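Local coordinates for putative ABC transporter, periplasmic binding protein, amino acid (Neisseria gonorrhoeae, PDB 2YJP) that binds L-cysteine as the solute receptor of an ABC transporter and probably delivers it to the membrane components for uptake, at residues Asn124-Pro129 and Pro235-Ala240; Met142-Gly147 and His211-Leu216; Val148-Asn153 and Glu227-Asn232. The protein carries 1 engineered substitution. All coordinates share one frame; numbering follows the deposited sequence.

Contact 1: Asn124-Pro129 and Pro235-Ala240; sequences NFTQTP and PAEFIA. With CYS (cysteine), chain D.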
ATOM      1  N   ASN A 124       2.210   1.499  -1.655  1.00 18.58           N
ATOM      2  CA  ASN A 124       1.366   1.640  -0.452  1.00 18.39           C
ATOM      3  C   ASN A 124       1.977   1.072   0.848  1.00 17.89           C
ATOM      4  O   ASN A 124       1.402   0.165   1.482  1.00 18.54           O
ATOM      5  CB  ASN A 124      -0.043   1.046  -0.749  1.00 18.45           C
ATOM      6  CG  ASN A 124      -1.147   1.762   0.004  1.00 21.55           C
ATOM      7  OD1 ASN A 124      -1.942   1.138   0.731  1.00 22.43           O
ATOM      8  ND2 ASN A 124      -1.214   3.099  -0.170  1.00 20.61           N
ATOM      9  N   PHE A 125       3.050   1.712   1.308  1.00 16.94           N
ATOM     10  CA  PHE A 125       4.033   1.112   2.184  1.00 17.21           C
ATOM     11  C   PHE A 125       3.935   1.578   3.636  1.00 17.67           C
ATOM     12  O   PHE A 125       4.222   2.761   3.969  1.00 19.00           O
ATOM     13  CB  PHE A 125       5.434   1.429   1.622  1.00 17.42           C
ATOM     14  CG  PHE A 125       6.522   0.500   2.073  1.00 16.83           C
ATOM     15  CD1 PHE A 125       6.252  -0.769   2.557  1.00 16.55           C
ATOM     16  CD2 PHE A 125       7.859   0.910   1.970  1.00 17.02           C
ATOM     17  CE1 PHE A 125       7.314  -1.609   2.946  1.00 16.95           C
ATOM     18  CE2 PHE A 125       8.900   0.096   2.345  1.00 17.27           C
ATOM     19  CZ  PHE A 125       8.641  -1.157   2.813  1.00 17.85           C
ATOM     20  N   THR A 126       3.505   0.678   4.515  1.00 16.98           N
ATOM     21  CA  THR A 126       3.280   1.073   5.883  1.00 17.24           C
ATOM     22  C   THR A 126       4.642   1.202   6.562  1.00 18.08           C
ATOM     23  O   THR A 126       5.489   0.313   6.469  1.00 17.64           O
ATOM     24  CB  THR A 126       2.440   0.039   6.638  1.00 18.08           C
ATOM     25  OG1 THR A 126       1.151  -0.111   5.998  1.00 19.43           O
ATOM     26  CG2 THR A 126       2.255   0.471   8.134  1.00 17.25           C
ATOM     27  N   GLN A 127       4.832   2.320   7.236  1.00 19.54           N
ATOM     28  CA  GLN A 127       6.004   2.557   8.068  1.00 21.70           C
ATOM     29  C   GLN A 127       5.902   1.793   9.372  1.00 21.62           C
ATOM     30  O   GLN A 127       4.876   1.871  10.061  1.00 21.65           O
ATOM     31  CB  GLN A 127       6.095   4.047   8.353  1.00 22.83           C
ATOM     32  CG  GLN A 127       7.169   4.384   9.372  1.00 29.85           C
ATOM     33  CD  GLN A 127       7.425   5.880   9.524  1.00 36.35           C
ATOM     34  OE1 GLN A 127       6.580   6.714   9.194  1.00 37.17           O
ATOM     35  NE2 GLN A 127       8.612   6.218  10.047  1.00 42.26           N
ATOM     36  N   THR A 128       6.939   1.008   9.663  1.00 22.00           N
ATOM     37  CA  THR A 128       7.089   0.313  10.944  1.00 23.73           C
ATOM     38  C   THR A 128       8.519   0.499  11.450  1.00 25.53           C
ATOM     39  O   THR A 128       9.421   0.736  10.662  1.00 24.97           O
ATOM     40  CB  THR A 128       6.764  -1.223  10.852  1.00 24.10           C
ATOM     41  OG1 THR A 128       7.838  -1.942  10.204  1.00 24.70           O
ATOM     42  CG2 THR A 128       5.434  -1.463  10.112  1.00 22.01           C
ATOM     43  N   PRO A 129       8.728   0.368  12.775  1.00 27.45           N
ATOM     44  CA  PRO A 129      10.096   0.446  13.289  1.00 28.67           C
ATOM     45  C   PRO A 129      11.023  -0.598  12.658  1.00 29.48           C
ATOM     46  O   PRO A 129      12.189  -0.256  12.368  1.00 29.27           O
ATOM     47  CB  PRO A 129       9.930   0.177  14.790  1.00 30.65           C
ATOM     48  CG  PRO A 129       8.457   0.524  15.086  1.00 30.01           C
ATOM     49  CD  PRO A 129       7.729   0.122  13.836  1.00 27.32           C
ATOM     50  N   PRO A 235      -4.785   0.513  16.381  1.00 22.87           N
ATOM     51  CA  PRO A 235      -4.575   1.873  15.842  1.00 22.78           C
ATOM     52  C   PRO A 235      -3.965   1.890  14.472  1.00 22.00           C
ATOM     53  O   PRO A 235      -3.107   1.050  14.107  1.00 20.98           O
ATOM     54  CB  PRO A 235      -3.597   2.533  16.842  1.00 24.97           C
ATOM     55  CG  PRO A 235      -3.802   1.748  18.162  1.00 26.97           C
ATOM     56  CD  PRO A 235      -4.084   0.307  17.675  1.00 23.24           C
ATOM     57  N   ALA A 236      -4.411   2.881  13.717  1.00 22.46           N
ATOM     58  CA  ALA A 236      -3.859   3.183  12.389  1.00 22.47           C
ATOM     59  C   ALA A 236      -2.328   3.447  12.366  1.00 22.97           C
ATOM     60  O   ALA A 236      -1.780   3.994  13.287  1.00 23.39           O
ATOM     61  CB  ALA A 236      -4.629   4.317  11.803  1.00 21.66           C
ATOM     62  N   GLU A 237      -1.652   2.964  11.334  1.00 23.58           N
ATOM     63  CA  GLU A 237      -0.228   3.178  11.079  1.00 23.63           C
ATOM     64  C   GLU A 237      -0.090   4.076   9.883  1.00 23.47           C
ATOM     65  O   GLU A 237      -0.979   4.113   9.051  1.00 23.64           O
ATOM     66  CB  GLU A 237       0.444   1.817  10.784  1.00 22.22           C
ATOM     67  CG  GLU A 237       0.654   1.018  12.083  1.00 25.09           C
ATOM     68  CD  GLU A 237       1.150  -0.398  11.870  1.00 26.66           C
ATOM     69  OE1 GLU A 237       0.533  -1.140  11.052  1.00 27.10           O
ATOM     70  OE2 GLU A 237       2.151  -0.763  12.534  1.00 27.83           O
ATOM     71  N   PHE A 238       1.002   4.805   9.767  1.00 23.86           N
ATOM     72  CA  PHE A 238       1.206   5.601   8.558  1.00 22.42           C
ATOM     73  C   PHE A 238       1.724   4.851   7.371  1.00 20.66           C
ATOM     74  O   PHE A 238       2.503   3.920   7.524  1.00 20.52           O
ATOM     75  CB  PHE A 238       2.201   6.714   8.817  1.00 22.91           C
ATOM     76  CG  PHE A 238       1.725   7.743   9.756  1.00 25.70           C
ATOM     77  CD1 PHE A 238       0.658   8.571   9.407  1.00 27.76           C
ATOM     78  CD2 PHE A 238       2.372   7.931  10.968  1.00 29.42           C
ATOM     79  CE1 PHE A 238       0.225   9.578  10.283  1.00 31.10           C
ATOM     80  CE2 PHE A 238       1.969   8.919  11.866  1.00 35.20           C
ATOM     81  CZ  PHE A 238       0.875   9.749  11.544  1.00 36.28           C
ATOM     82  N   ILE A 239       1.317   5.309   6.197  1.00 19.43           N
ATOM     83  CA  ILE A 239       1.847   4.885   4.919  1.00 19.52           C
ATOM     84  C   ILE A 239       2.702   6.043   4.331  1.00 20.09           C
ATOM     85  O   ILE A 239       2.308   7.203   4.349  1.00 20.18           O
ATOM     86  CB  ILE A 239       0.696   4.501   3.965  1.00 19.30           C
ATOM     87  CG1 ILE A 239       0.210   3.107   4.365  1.00 21.47           C
ATOM     88  CG2 ILE A 239       1.165   4.534   2.524  1.00 15.65           C
ATOM     89  CD1 ILE A 239      -1.066   2.697   3.682  1.00 22.96           C
ATOM     90  N   ALA A 240       3.875   5.716   3.806  1.00 19.68           N
ATOM     91  CA  ALA A 240       4.884   6.748   3.513  1.00 19.88           C
ATOM     92  C   ALA A 240       5.707   6.288   2.360  1.00 19.12           C
ATOM     93  O   ALA A 240       5.779   5.108   2.165  1.00 19.70           O
ATOM     94  CB  ALA A 240       5.788   6.978   4.722  1.00 20.18           C
TER
HETATM   95  N   CYS D 350       0.409  -1.158   3.525  1.00 13.94           N
HETATM   96  CA  CYS D 350       0.641  -2.547   3.984  1.00 16.00           C
HETATM   97  C   CYS D 350       2.142  -2.841   4.015  1.00 15.80           C
HETATM   98  O   CYS D 350       2.960  -1.916   3.729  1.00 14.71           O
HETATM   99  CB  CYS D 350      -0.031  -3.565   3.073  1.00 17.11           C
HETATM  100  SG  CYS D 350       0.451  -3.461   1.341  1.00 19.99           S
HETATM  101  OXT CYS D 350       2.515  -3.973   4.336  1.00 15.48           O
HETATM  102  O   HOH W   1       4.157   4.067   0.030  1.00 12.12           O
HETATM  103  O   HOH W   2       3.156   4.160  11.723  1.00 26.44           O
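Ile-239 lays its CD1 methyl against the amide of Asn-124, 3.5 Å from OD1 of that residue, and the two side chains meet at a slant. Its CG1 branch, anti to the carbonyl carbon (chi1 -78°), passes Thr-126 OG1, while its CG2 branch turns toward the backbone of Phe-125. The amide of Asn-124 is fixed from elsewhere, OD1 by Lys-65 and ND2 by Asp-81, so the isoleucine packs on a group whose polar atoms are already engaged.

Two residues after Asn-124, Thr-126 divides its branches between protein and solute. The CG2 methyl, anti to the backbone N, sits 3.5 Å from Glu-237 CB, and the two side chains cross at nearly a right angle. OG1 instead accepts a hydrogen bond of 2.8 Å from the bound cysteine N.

A single backbone bridge, Thr-126 with Ile-239, holds the loop after strand 120-121 to strand 237-244, together lining the solute pocket of this family 3 solute-binding protein. Gln-127 N donates to Phe-238 O at 2.8 Å, and Ala-240 N to Phe-125 O at 3.0 Å. A water extends the seam by accepting from Phe-125 N and donating to Ala-240 O.

Fastened in this way, the loop offers the ligand a row of polar atoms. The amino group of cysteine gives a hydrogen bond of 2.6 Å to Asn-124 O, and Thr-126 N meets the carboxylate oxygen O almost straight, at 177°. This suggests that the loop reads the amino and carboxylate groups, while the thiol is left to other parts of the pocket.

Contact 2: Met142-Gly147 and His211-Leu216; sequences MKVALG and HDNALL. With CYS (cysteine), chain D.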
ATOM      1  N   MET A 142      -0.609   8.873   4.057  1.00 22.28           N
ATOM      2  CA  MET A 142      -1.876   8.292   4.519  1.00 22.99           C
ATOM      3  C   MET A 142      -1.729   7.413   5.764  1.00 23.38           C
ATOM      4  O   MET A 142      -0.612   7.165   6.228  1.00 22.54           O
ATOM      5  CB  MET A 142      -2.624   7.589   3.389  1.00 22.41           C
ATOM      6  CG  MET A 142      -2.266   6.162   3.122  1.00 23.22           C
ATOM      7  SD  MET A 142      -3.314   5.410   1.827  1.00 24.45           S
ATOM      8  CE  MET A 142      -4.375   4.372   2.815  1.00 23.13           C
ATOM      9  N   LYS A 143      -2.859   6.998   6.320  1.00 23.74           N
ATOM     10  CA  LYS A 143      -2.885   6.097   7.476  1.00 24.85           C
ATOM     11  C   LYS A 143      -3.836   4.943   7.194  1.00 24.10           C
ATOM     12  O   LYS A 143      -4.749   5.106   6.402  1.00 23.91           O
ATOM     13  CB  LYS A 143      -3.314   6.794   8.780  1.00 25.92           C
ATOM     14  CG  LYS A 143      -3.897   8.111   8.627  1.00 28.75           C
ATOM     15  CD  LYS A 143      -4.642   8.569   9.836  1.00 32.87           C
ATOM     16  CE  LYS A 143      -4.759  10.098   9.823  1.00 34.86           C
ATOM     17  NZ  LYS A 143      -6.076  10.549  10.202  1.00 37.59           N
ATOM     18  N   VAL A 144      -3.613   3.813   7.862  1.00 23.23           N
ATOM     19  CA  VAL A 144      -4.412   2.660   7.679  1.00 22.68           C
ATOM     20  C   VAL A 144      -4.261   1.683   8.865  1.00 23.12           C
ATOM     21  O   VAL A 144      -3.232   1.590   9.512  1.00 23.35           O
ATOM     22  CB  VAL A 144      -4.102   2.009   6.243  1.00 23.36           C
ATOM     23  CG1 VAL A 144      -3.079   1.053   6.255  1.00 19.77           C
ATOM     24  CG2 VAL A 144      -5.202   1.216   5.815  1.00 24.32           C
ATOM     25  N   ALA A 145      -5.332   0.962   9.141  1.00 19.50           N
ATOM     26  CA  ALA A 145      -5.364  -0.077  10.149  1.00 19.02           C
ATOM     27  C   ALA A 145      -5.606  -1.385   9.386  1.00 17.97           C
ATOM     28  O   ALA A 145      -6.057  -1.347   8.231  1.00 18.39           O
ATOM     29  CB  ALA A 145      -6.504   0.189  11.124  1.00 18.48           C
ATOM     30  N   LEU A 146      -5.313  -2.514  10.013  1.00 16.35           N
ATOM     31  CA  LEU A 146      -5.656  -3.797   9.478  1.00 15.47           C
ATOM     32  C   LEU A 146      -7.099  -4.187   9.774  1.00 15.76           C
ATOM     33  O   LEU A 146      -7.718  -3.762  10.776  1.00 15.90           O
ATOM     34  CB  LEU A 146      -4.695  -4.877  10.012  1.00 15.21           C
ATOM     35  CG  LEU A 146      -3.176  -4.637   9.733  1.00 16.25           C
ATOM     36  CD1 LEU A 146      -2.306  -5.667  10.472  1.00 13.49           C
ATOM     37  CD2 LEU A 146      -2.927  -4.560   8.200  1.00 13.78           C
ATOM     38  N   GLY A 147      -7.639  -5.047   8.913  1.00 15.09           N
ATOM     39  CA  GLY A 147      -8.967  -5.604   9.122  1.00 14.57           C
ATOM     40  C   GLY A 147      -8.984  -7.023   8.633  1.00 14.15           C
ATOM     41  O   GLY A 147      -8.002  -7.528   8.147  1.00 14.45           O
ATOM     42  N   HIS A 211      -5.721  -7.975   5.849  1.00 14.22           N
ATOM     43  CA  HIS A 211      -4.995  -6.959   5.041  1.00 14.14           C
ATOM     44  C   HIS A 211      -5.358  -5.559   5.556  1.00 14.21           C
ATOM     45  O   HIS A 211      -6.140  -5.428   6.516  1.00 14.13           O
ATOM     46  CB  HIS A 211      -5.442  -7.045   3.550  1.00 13.37           C
ATOM     47  CG  HIS A 211      -4.333  -6.830   2.568  1.00 15.81           C
ATOM     48  ND1 HIS A 211      -3.443  -5.780   2.668  1.00 13.35           N
ATOM     49  CD2 HIS A 211      -3.974  -7.523   1.463  1.00 14.55           C
ATOM     50  CE1 HIS A 211      -2.585  -5.835   1.667  1.00 15.85           C
ATOM     51  NE2 HIS A 211      -2.887  -6.882   0.920  1.00 16.32           N
ATOM     52  N   ASP A 212      -4.831  -4.520   4.888  1.00 14.41           N
ATOM     53  CA  ASP A 212      -5.171  -3.129   5.166  1.00 15.25           C
ATOM     54  C   ASP A 212      -6.687  -3.030   5.077  1.00 15.13           C
ATOM     55  O   ASP A 212      -7.266  -3.486   4.098  1.00 15.29           O
ATOM     56  CB  ASP A 212      -4.508  -2.164   4.110  1.00 14.19           C
ATOM     57  CG  ASP A 212      -3.004  -1.975   4.333  1.00 17.57           C
ATOM     58  OD1 ASP A 212      -2.493  -2.503   5.354  1.00 16.60           O
ATOM     59  OD2 ASP A 212      -2.299  -1.284   3.481  1.00 17.94           O
ATOM     60  N   ASN A 213      -7.348  -2.402   6.042  1.00 15.90           N
ATOM     61  CA  ASN A 213      -8.828  -2.368   5.968  1.00 15.82           C
ATOM     62  C   ASN A 213      -9.382  -1.606   4.762  1.00 16.01           C
ATOM     63  O   ASN A 213     -10.399  -2.026   4.168  1.00 15.84           O
ATOM     64  CB  ASN A 213      -9.516  -1.929   7.282  1.00 16.38           C
ATOM     65  CG  ASN A 213      -9.057  -0.530   7.802  1.00 19.99           C
ATOM     66  OD1 ASN A 213      -8.496   0.316   7.072  1.00 21.76           O
ATOM     67  ND2 ASN A 213      -9.344  -0.289   9.097  1.00 18.76           N
ATOM     68  N   ALA A 214      -8.715  -0.513   4.402  1.00 15.42           N
ATOM     69  CA  ALA A 214      -9.107   0.259   3.251  1.00 15.81           C
ATOM     70  C   ALA A 214      -9.082  -0.609   1.988  1.00 15.64           C
ATOM     71  O   ALA A 214      -9.939  -0.502   1.155  1.00 16.73           O
ATOM     72  CB  ALA A 214      -8.140   1.497   3.084  1.00 15.11           C
ATOM     73  N   LEU A 215      -8.070  -1.437   1.817  1.00 15.96           N
ATOM     74  CA  LEU A 215      -8.102  -2.356   0.707  1.00 16.60           C
ATOM     75  C   LEU A 215      -9.346  -3.250   0.829  1.00 16.42           C
ATOM     76  O   LEU A 215     -10.081  -3.442  -0.137  1.00 16.70           O
ATOM     77  CB  LEU A 215      -6.833  -3.232   0.665  1.00 15.76           C
ATOM     78  CG  LEU A 215      -6.837  -4.299  -0.425  1.00 16.55           C
ATOM     79  CD1 LEU A 215      -6.967  -3.649  -1.834  1.00 15.88           C
ATOM     80  CD2 LEU A 215      -5.577  -5.129  -0.325  1.00 17.39           C
ATOM     81  N   LEU A 216      -9.566  -3.807   2.020  1.00 16.07           N
ATOM     82  CA  LEU A 216     -10.661  -4.790   2.190  1.00 16.47           C
ATOM     83  C   LEU A 216     -12.044  -4.169   1.953  1.00 17.39           C
ATOM     84  O   LEU A 216     -12.917  -4.799   1.356  1.00 17.93           O
ATOM     85  CB  LEU A 216     -10.613  -5.403   3.587  1.00 15.51           C
ATOM     86  CG  LEU A 216      -9.367  -6.200   4.006  1.00 15.87           C
ATOM     87  CD1 LEU A 216      -9.659  -6.891   5.372  1.00 13.58           C
ATOM     88  CD2 LEU A 216      -8.968  -7.218   2.944  1.00 13.15           C
TER
HETATM   89  N   CYS D 350       0.409  -1.158   3.525  1.00 13.94           N
HETATM   90  CA  CYS D 350       0.641  -2.547   3.984  1.00 16.00           C
HETATM   91  C   CYS D 350       2.142  -2.841   4.015  1.00 15.80           C
HETATM   92  O   CYS D 350       2.960  -1.916   3.729  1.00 14.71           O
HETATM   93  CB  CYS D 350      -0.031  -3.565   3.073  1.00 17.11           C
HETATM   94  SG  CYS D 350       0.451  -3.461   1.341  1.00 19.99           S
HETATM   95  OXT CYS D 350       2.515  -3.973   4.336  1.00 15.48           O
HETATM   96  O   HOH W   3      -7.947   2.717   7.971  1.00 30.30           O
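Asp-212 touches both the ligand and the neighbouring strand: its OD2 accepts a hydrogen bond of 2.7 Å from the bound cysteine N, while Val-144 CG1 rests 3.6 Å from its CG, the two side chains crossing at about a right angle. Leu-146 CD2 reaches the other oxygen, OD1. His-211 brings CE1 to 3.7 Å from the ligand CB, with the thiol SG in the plane of its ring at the edge.

Behind this first shell, the imidazole is held at several points. Its ND1 accepts from Asp-212 N nearly in the ring plane, NE2 is hydrogen-bonded to Asn-194 OD1, and Leu-215 CD2 lies over one face.

The backbones supply the next layer, an antiparallel pairing that runs into helix 213-222, with Asp-212 as N-cap residue but without a side-chain capping bond. Gly-147 N meets His-211 O at 2.9 Å, and Asn-213 N gives Ala-145 O a bond of 2.8 Å in the carbonyl plane. The Asn-213 amide lies against Ala-145, ND2 beside its CB and hydrogen-bonded to Gly-231 O.

OD2 of Asp-212 also forms a salt bridge with Lys-65, so one oxygen serves two cationic partners, which would be expected to stabilise its negative charge.

Contact 3: Val148-Asn153 and Glu227-Asn232; sequences VVSPKN and EVAIGN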
ATOM      1  N   VAL A 148     -10.096  -7.708   8.828  1.00 15.11           N
ATOM      2  CA  VAL A 148     -10.210  -9.091   8.334  1.00 14.57           C
ATOM      3  C   VAL A 148     -11.493  -9.261   7.530  1.00 14.30           C
ATOM      4  O   VAL A 148     -12.561  -8.850   8.010  1.00 13.08           O
ATOM      5  CB  VAL A 148     -10.229 -10.091   9.526  1.00 15.57           C
ATOM      6  CG1 VAL A 148     -10.376 -11.546   8.986  1.00 15.16           C
ATOM      7  CG2 VAL A 148      -8.977  -9.900  10.349  1.00 13.98           C
ATOM      8  N   VAL A 149     -11.393  -9.869   6.325  1.00 14.23           N
ATOM      9  CA  VAL A 149     -12.585 -10.089   5.501  1.00 12.84           C
ATOM     10  C   VAL A 149     -12.906 -11.590   5.428  1.00 14.50           C
ATOM     11  O   VAL A 149     -11.964 -12.433   5.417  1.00 12.74           O
ATOM     12  CB  VAL A 149     -12.472  -9.479   4.116  1.00 13.86           C
ATOM     13  CG1 VAL A 149     -11.393 -10.232   3.178  1.00 10.56           C
ATOM     14  CG2 VAL A 149     -13.852  -9.414   3.452  1.00 12.13           C
ATOM     15  N   SER A 150     -14.229 -11.906   5.410  1.00 13.87           N
ATOM     16  CA  SER A 150     -14.699 -13.282   5.407  1.00 14.15           C
ATOM     17  C   SER A 150     -16.051 -13.392   4.712  1.00 15.08           C
ATOM     18  O   SER A 150     -16.785 -12.401   4.576  1.00 14.61           O
ATOM     19  CB  SER A 150     -14.816 -13.788   6.866  1.00 14.84           C
ATOM     20  OG  SER A 150     -15.678 -12.924   7.647  1.00 14.17           O
ATOM     21  N   PRO A 151     -16.427 -14.610   4.283  1.00 16.48           N
ATOM     22  CA  PRO A 151     -17.744 -14.679   3.619  1.00 17.92           C
ATOM     23  C   PRO A 151     -18.899 -14.301   4.574  1.00 19.04           C
ATOM     24  O   PRO A 151     -18.844 -14.659   5.764  1.00 20.18           O
ATOM     25  CB  PRO A 151     -17.852 -16.173   3.164  1.00 19.09           C
ATOM     26  CG  PRO A 151     -16.819 -16.927   3.967  1.00 18.67           C
ATOM     27  CD  PRO A 151     -15.726 -15.907   4.286  1.00 16.79           C
ATOM     28  N   LYS A 152     -19.905 -13.584   4.067  1.00 19.11           N
ATOM     29  CA  LYS A 152     -21.111 -13.251   4.841  1.00 20.06           C
ATOM     30  C   LYS A 152     -21.829 -14.469   5.422  1.00 22.34           C
ATOM     31  O   LYS A 152     -22.574 -14.343   6.413  1.00 23.72           O
ATOM     32  CB  LYS A 152     -22.097 -12.440   3.993  1.00 19.93           C
ATOM     33  CG  LYS A 152     -21.535 -11.018   3.610  1.00 18.14           C
ATOM     34  CD  LYS A 152     -22.596 -10.206   2.865  1.00 18.11           C
ATOM     35  CE  LYS A 152     -22.037  -8.863   2.601  1.00 17.27           C
ATOM     36  NZ  LYS A 152     -22.964  -8.089   1.806  1.00 16.97           N
ATOM     37  N   ASN A 153     -21.653 -15.641   4.816  1.00 22.68           N
ATOM     38  CA  ASN A 153     -22.349 -16.813   5.339  1.00 26.04           C
ATOM     39  C   ASN A 153     -21.598 -17.519   6.473  1.00 25.89           C
ATOM     40  O   ASN A 153     -22.122 -18.410   7.101  1.00 27.98           O
ATOM     41  CB  ASN A 153     -22.847 -17.765   4.229  1.00 26.58           C
ATOM     42  CG  ASN A 153     -21.713 -18.472   3.462  1.00 29.74           C
ATOM     43  OD1 ASN A 153     -20.515 -18.357   3.759  1.00 31.02           O
ATOM     44  ND2 ASN A 153     -22.100 -19.191   2.443  1.00 33.68           N
ATOM     45  N   GLU A 227     -17.818  -9.773   3.682  1.00 17.32           N
ATOM     46  CA  GLU A 227     -17.862  -8.556   4.488  1.00 18.12           C
ATOM     47  C   GLU A 227     -16.603  -8.399   5.320  1.00 17.04           C
ATOM     48  O   GLU A 227     -15.951  -9.403   5.729  1.00 15.78           O
ATOM     49  CB  GLU A 227     -19.119  -8.504   5.381  1.00 19.54           C
ATOM     50  CG  GLU A 227     -19.217  -9.570   6.465  1.00 23.38           C
ATOM     51  CD  GLU A 227     -20.537  -9.532   7.224  1.00 31.26           C
ATOM     52  OE1 GLU A 227     -21.510  -8.875   6.808  1.00 37.40           O
ATOM     53  OE2 GLU A 227     -20.695 -10.188   8.243  1.00 34.56           O
ATOM     54  N   VAL A 228     -16.259  -7.135   5.571  1.00 16.81           N
ATOM     55  CA  VAL A 228     -15.137  -6.853   6.469  1.00 15.28           C
ATOM     56  C   VAL A 228     -15.670  -6.885   7.926  1.00 16.40           C
ATOM     57  O   VAL A 228     -15.967  -5.862   8.539  1.00 17.98           O
ATOM     58  CB  VAL A 228     -14.408  -5.593   6.056  1.00 15.58           C
ATOM     59  CG1 VAL A 228     -13.097  -5.495   6.868  1.00 14.92           C
ATOM     60  CG2 VAL A 228     -14.145  -5.577   4.474  1.00 10.89           C
ATOM     61  N   ALA A 229     -15.813  -8.089   8.453  1.00 15.36           N
ATOM     62  CA  ALA A 229     -16.480  -8.299   9.760  1.00 16.35           C
ATOM     63  C   ALA A 229     -15.611  -7.982  10.960  1.00 16.67           C
ATOM     64  O   ALA A 229     -16.143  -7.817  12.054  1.00 19.01           O
ATOM     65  CB  ALA A 229     -17.044  -9.686   9.865  1.00 14.83           C
ATOM     66  N   ILE A 230     -14.301  -7.919  10.751  1.00 16.05           N
ATOM     67  CA  ILE A 230     -13.379  -7.202  11.664  1.00 16.93           C
ATOM     68  C   ILE A 230     -12.803  -5.960  10.979  1.00 16.55           C
ATOM     69  O   ILE A 230     -11.884  -6.129  10.177  1.00 16.34           O
ATOM     70  CB  ILE A 230     -12.184  -8.128  12.121  1.00 17.07           C
ATOM     71  CG1 ILE A 230     -12.741  -9.401  12.748  1.00 17.99           C
ATOM     72  CG2 ILE A 230     -11.270  -7.382  13.122  1.00 17.36           C
ATOM     73  CD1 ILE A 230     -11.703 -10.470  13.031  1.00 17.42           C
ATOM     74  N   GLY A 231     -13.334  -4.746  11.293  1.00 16.99           N
ATOM     75  CA  GLY A 231     -12.905  -3.526  10.620  1.00 16.78           C
ATOM     76  C   GLY A 231     -11.544  -3.022  11.017  1.00 17.53           C
ATOM     77  O   GLY A 231     -10.899  -2.285  10.258  1.00 17.52           O
ATOM     78  N   ASN A 232     -11.105  -3.402  12.221  1.00 17.31           N
ATOM     79  CA  ASN A 232      -9.961  -2.742  12.845  1.00 18.35           C
ATOM     80  C   ASN A 232      -9.297  -3.671  13.869  1.00 18.82           C
ATOM     81  O   ASN A 232      -9.930  -4.140  14.807  1.00 18.57           O
ATOM     82  CB  ASN A 232     -10.434  -1.414  13.490  1.00 18.37           C
ATOM     83  CG  ASN A 232      -9.314  -0.664  14.176  1.00 21.78           C
ATOM     84  OD1 ASN A 232      -8.792  -1.125  15.195  1.00 23.76           O
ATOM     85  ND2 ASN A 232      -8.955   0.514  13.645  1.00 22.52           N
TER
HETATM   86  O   HOH W   4     -22.475 -11.996   7.559  1.00 35.67           O
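The segments 148-153 and 227-232 pair as antiparallel strands whose register slips at a classic beta bulge, where Ala-229 and Ile-230 together face Val-148. At the bulge, Val-148 N donates to Ile-230 O at 2.7 Å, and the return bond from Ile-230 N to Val-148 O is weak. Beyond it, Ser-150 and Glu-227 form a regular hydrogen-bonded pair, with Ser-150 N to Glu-227 O at 3.1 Å and Glu-227 N to Ser-150 O at 3.0 Å. Val-228, between the two pairs, is the centre of an inverse gamma turn, and the chain bends at Ala-229. The ladder belongs to the mixed sheet that also contains strand 208-212.

Val-148 and Ile-230 lie side by side and point the same way, CB to CB at 3.8 Å, with CD1 of Ile-230 alongside CB and CG2 of Val-148. Val-149 sets CG1 between the backbone N and the carbonyl carbon (chi1 69°), leaving CG2 anti to N, near Glu-227 O and 4.0 Å from Val-228 CG2. Leu-216 of helix 213-222 packs against Val-149 and Val-228 and so joins the strands to that helix. Ser-150 turns its hydroxyl elsewhere, to Ile-156 N.

At the more exposed end, the extended chains of Lys-152 and Glu-227 pass at a slant through their aliphatic parts. Their charged atoms do not meet: Lys-152 NZ, weakly hydrogen-bonded to Pro-224 O, is 5.3 Å from Glu-227 OE1. A water joins the backbone instead, donating to Lys-152 O at 2.6 Å and, weakly, to Glu-227 OE2.

Overall arrangement
One strand, 142-151, threads the example together: its first half belongs to contact 2, its second to contact 3, and strand 237-244 of contact 1 pairs alongside. Contacts 1 and 2, with centres about 10 Å apart, are joined by probable hydrogen bonds from Ile-239 N to Met-142 O (2.7 Å) and Glu-237 N to Val-144 O (2.8 Å). Both touch the bound cysteine, contact 1 at its amino and carboxylate groups and contact 2 at its amino group and CB. Contact 3 lies about 13 Å from contact 2, centre to centre, and packs Asn-232 ND2 3.5 Å from Ala-145 CB. The side chain of Val-148 is about 13 Å from the ligand, so contact 3 extends the sheet beyond the pocket.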